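Local coordinates for protein putative polyketide cyclase (Acidithiobacillus ferrooxidans, PDB 3F9S) that is a putative polyketide cyclase of the SnoaL-like family, probably acting on a small substrate held in the pocket of its NTF2-type fold, at residues E10-F15 with T114-D119. Numbering follows the deposited sequence.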
loop_
_atom_site.group_PDB
_atom_site.type_symbol
_atom_site.label_atom_id
_atom_site.label_comp_id
_atom_site.label_asym_id
_atom_site.label_seq_id
_atom_site.Cartn_x
_atom_site.Cartn_y
_atom_site.Cartn_z
ATOM N N GLU A 10 -8.686 4.341 17.406
ATOM C CA GLU A 10 -9.799 3.544 17.923
ATOM C C GLU A 10 -10.964 3.615 16.933
ATOM O O GLU A 10 -11.610 2.609 16.667
ATOM C CB GLU A 10 -10.178 3.995 19.340
ATOM C CG GLU A 10 -9.137 3.556 20.386
ATOM C CD GLU A 10 -9.152 4.363 21.683
ATOM O OE1 GLU A 10 -8.834 5.571 21.647
ATOM O OE2 GLU A 10 -9.414 3.781 22.757
ATOM N N ILE A 11 -11.199 4.800 16.381
ATOM C CA ILE A 11 -12.261 5.015 15.396
ATOM C C ILE A 11 -12.046 4.145 14.161
ATOM O O ILE A 11 -12.964 3.440 13.749
ATOM C CB ILE A 11 -12.371 6.496 15.009
ATOM C CG1 ILE A 11 -12.969 7.289 16.166
ATOM C CG2 ILE A 11 -13.219 6.678 13.735
ATOM C CD1 ILE A 11 -12.696 8.742 16.051
ATOM N N LEU A 12 -10.839 4.169 13.597
ATOM C CA LEU A 12 -10.516 3.337 12.425
ATOM C C LEU A 12 -10.673 1.878 12.713
ATOM O O LEU A 12 -11.186 1.139 11.884
ATOM C CB LEU A 12 -9.081 3.517 11.925
ATOM C CG LEU A 12 -8.748 4.655 10.985
ATOM C CD1 LEU A 12 -7.303 4.495 10.467
ATOM C CD2 LEU A 12 -9.754 4.728 9.835
ATOM N N THR A 13 -10.199 1.483 13.884
ATOM C CA THR A 13 -10.318 0.117 14.318
ATOM C C THR A 13 -11.792 -0.307 14.357
ATOM O O THR A 13 -12.119 -1.333 13.761
ATOM C CB THR A 13 -9.633 -0.134 15.649
ATOM O OG1 THR A 13 -8.268 0.303 15.578
ATOM C CG2 THR A 13 -9.681 -1.642 16.018
ATOM N N GLN A 14 -12.660 0.498 14.974
ATOM C CA GLN A 14 -14.094 0.153 15.098
ATOM C C GLN A 14 -14.775 0.187 13.734
ATOM O O GLN A 14 -15.540 -0.705 13.395
ATOM C CB GLN A 14 -14.838 1.098 16.055
ATOM C CG GLN A 14 -16.173 0.516 16.543
ATOM C CD GLN A 14 -17.056 1.485 17.329
ATOM O OE1 GLN A 14 -17.039 2.699 17.112
ATOM N NE2 GLN A 14 -17.875 0.934 18.214
ATOM N N PHE A 15 -14.509 1.255 12.985
ATOM C CA PHE A 15 -15.020 1.437 11.633
ATOM C C PHE A 15 -14.688 0.248 10.737
ATOM O O PHE A 15 -15.561 -0.296 10.075
ATOM C CB PHE A 15 -14.416 2.716 11.059
ATOM C CG PHE A 15 -14.319 2.755 9.561
ATOM C CD1 PHE A 15 -15.432 2.878 8.756
ATOM C CD2 PHE A 15 -13.065 2.684 8.971
ATOM C CE1 PHE A 15 -15.283 2.933 7.359
ATOM C CE2 PHE A 15 -12.917 2.734 7.620
ATOM C CZ PHE A 15 -14.012 2.855 6.811
ATOM N N THR A 114 -3.669 1.622 3.839
ATOM C CA THR A 114 -4.663 2.611 3.542
ATOM C C THR A 114 -4.422 3.806 4.404
ATOM O O THR A 114 -4.436 3.673 5.610
ATOM C CB THR A 114 -6.026 2.069 3.877
ATOM O OG1 THR A 114 -6.173 0.816 3.226
ATOM C CG2 THR A 114 -7.097 3.020 3.383
ATOM N N VAL A 115 -4.167 4.932 3.763
ATOM C CA VAL A 115 -4.065 6.210 4.452
ATOM C C VAL A 115 -5.501 6.677 4.553
ATOM O O VAL A 115 -6.194 6.787 3.537
ATOM C CB VAL A 115 -3.299 7.264 3.667
ATOM C CG1 VAL A 115 -3.186 8.529 4.523
ATOM C CG2 VAL A 115 -1.895 6.728 3.287
ATOM N N TYR A 116 -5.937 6.967 5.765
ATOM C CA TYR A 116 -7.267 7.492 6.008
ATOM C C TYR A 116 -7.092 8.902 6.451
ATOM O O TYR A 116 -6.266 9.151 7.306
ATOM C CB TYR A 116 -7.987 6.719 7.102
ATOM C CG TYR A 116 -8.745 5.573 6.554
ATOM C CD1 TYR A 116 -9.916 5.818 5.826
ATOM C CD2 TYR A 116 -8.322 4.268 6.722
ATOM C CE1 TYR A 116 -10.643 4.802 5.293
ATOM C CE2 TYR A 116 -9.051 3.220 6.182
ATOM C CZ TYR A 116 -10.206 3.503 5.462
ATOM O OH TYR A 116 -10.977 2.513 4.926
ATOM N N TYR A 117 -7.853 9.797 5.833
ATOM C CA TYR A 117 -7.833 11.197 6.166
ATOM C C TYR A 117 -9.050 11.476 7.002
ATOM O O TYR A 117 -10.142 10.979 6.701
ATOM C CB TYR A 117 -7.832 12.027 4.887
ATOM C CG TYR A 117 -6.509 11.906 4.210
ATOM C CD1 TYR A 117 -5.446 12.680 4.661
ATOM C CD2 TYR A 117 -6.282 10.987 3.170
ATOM C CE1 TYR A 117 -4.200 12.592 4.083
ATOM C CE2 TYR A 117 -5.008 10.896 2.578
ATOM C CZ TYR A 117 -3.990 11.699 3.052
ATOM O OH TYR A 117 -2.718 11.698 2.528
ATOM N N PHE A 118 -8.854 12.352 7.986
ATOM C CA PHE A 118 -9.867 12.677 8.959
ATOM C C PHE A 118 -10.248 14.128 8.965
ATOM O O PHE A 118 -9.463 15.004 8.616
ATOM C CB PHE A 118 -9.363 12.382 10.361
ATOM C CG PHE A 118 -9.341 10.951 10.701
ATOM C CD1 PHE A 118 -8.313 10.131 10.230
ATOM C CD2 PHE A 118 -10.319 10.412 11.536
ATOM C CE1 PHE A 118 -8.281 8.795 10.577
ATOM C CE2 PHE A 118 -10.288 9.085 11.881
ATOM C CZ PHE A 118 -9.263 8.276 11.402
ATOM N N ASP A 119 -11.491 14.346 9.348
ATOM C CA ASP A 119 -11.994 15.679 9.658
ATOM C C ASP A 119 -12.680 15.377 10.982
ATOM O O ASP A 119 -13.801 14.875 10.984
ATOM C CB ASP A 119 -12.936 16.166 8.569
ATOM C CG ASP A 119 -13.496 17.548 8.829
ATOM O OD1 ASP A 119 -13.327 18.093 9.927
ATOM O OD2 ASP A 119 -14.149 18.087 7.915
#
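Y116 and L12 meet at the heart of this contact, and the tyrosine can be followed outward from the strand. Its CB lies 3.8 Å from L12 CD2. Y116 CG and CD2 each lie 3.5 Å from L12 CD2, a methyl sitting over the ring face in a CH-pi contact. Farther out, Y116 CZ is 3.5 Å from F15 CE2, where the flat phenyl of F15 can turn its edge to the tyrosine face in an offset edge-to-face pair, planes at 86°. At the tip, Y116 OH reaches the F15 edge and hydrogen-bonds a bound glycerol, probably from the crystallisation liquor, which may mark a pocket; tyrosine suits a place needing a ring face below and a polar group beyond. A leucine here would probably leave L12 CD2 and the F15 edge without their aromatic face and remove the hydroxyl that now bonds the glycerol. Leucine's branched end serves two rings: L12 CG also lies 3.7 Å from F118 CZ, and F118 is long and flat enough to offer its edge to I11 CG2 too. Segment 10-15, on helix 8-21, runs at 116° to strand segment 114-118, on strand 107-118; V84 and L123 of flanking strands 83-93 and 122-130 extend the apolar layer.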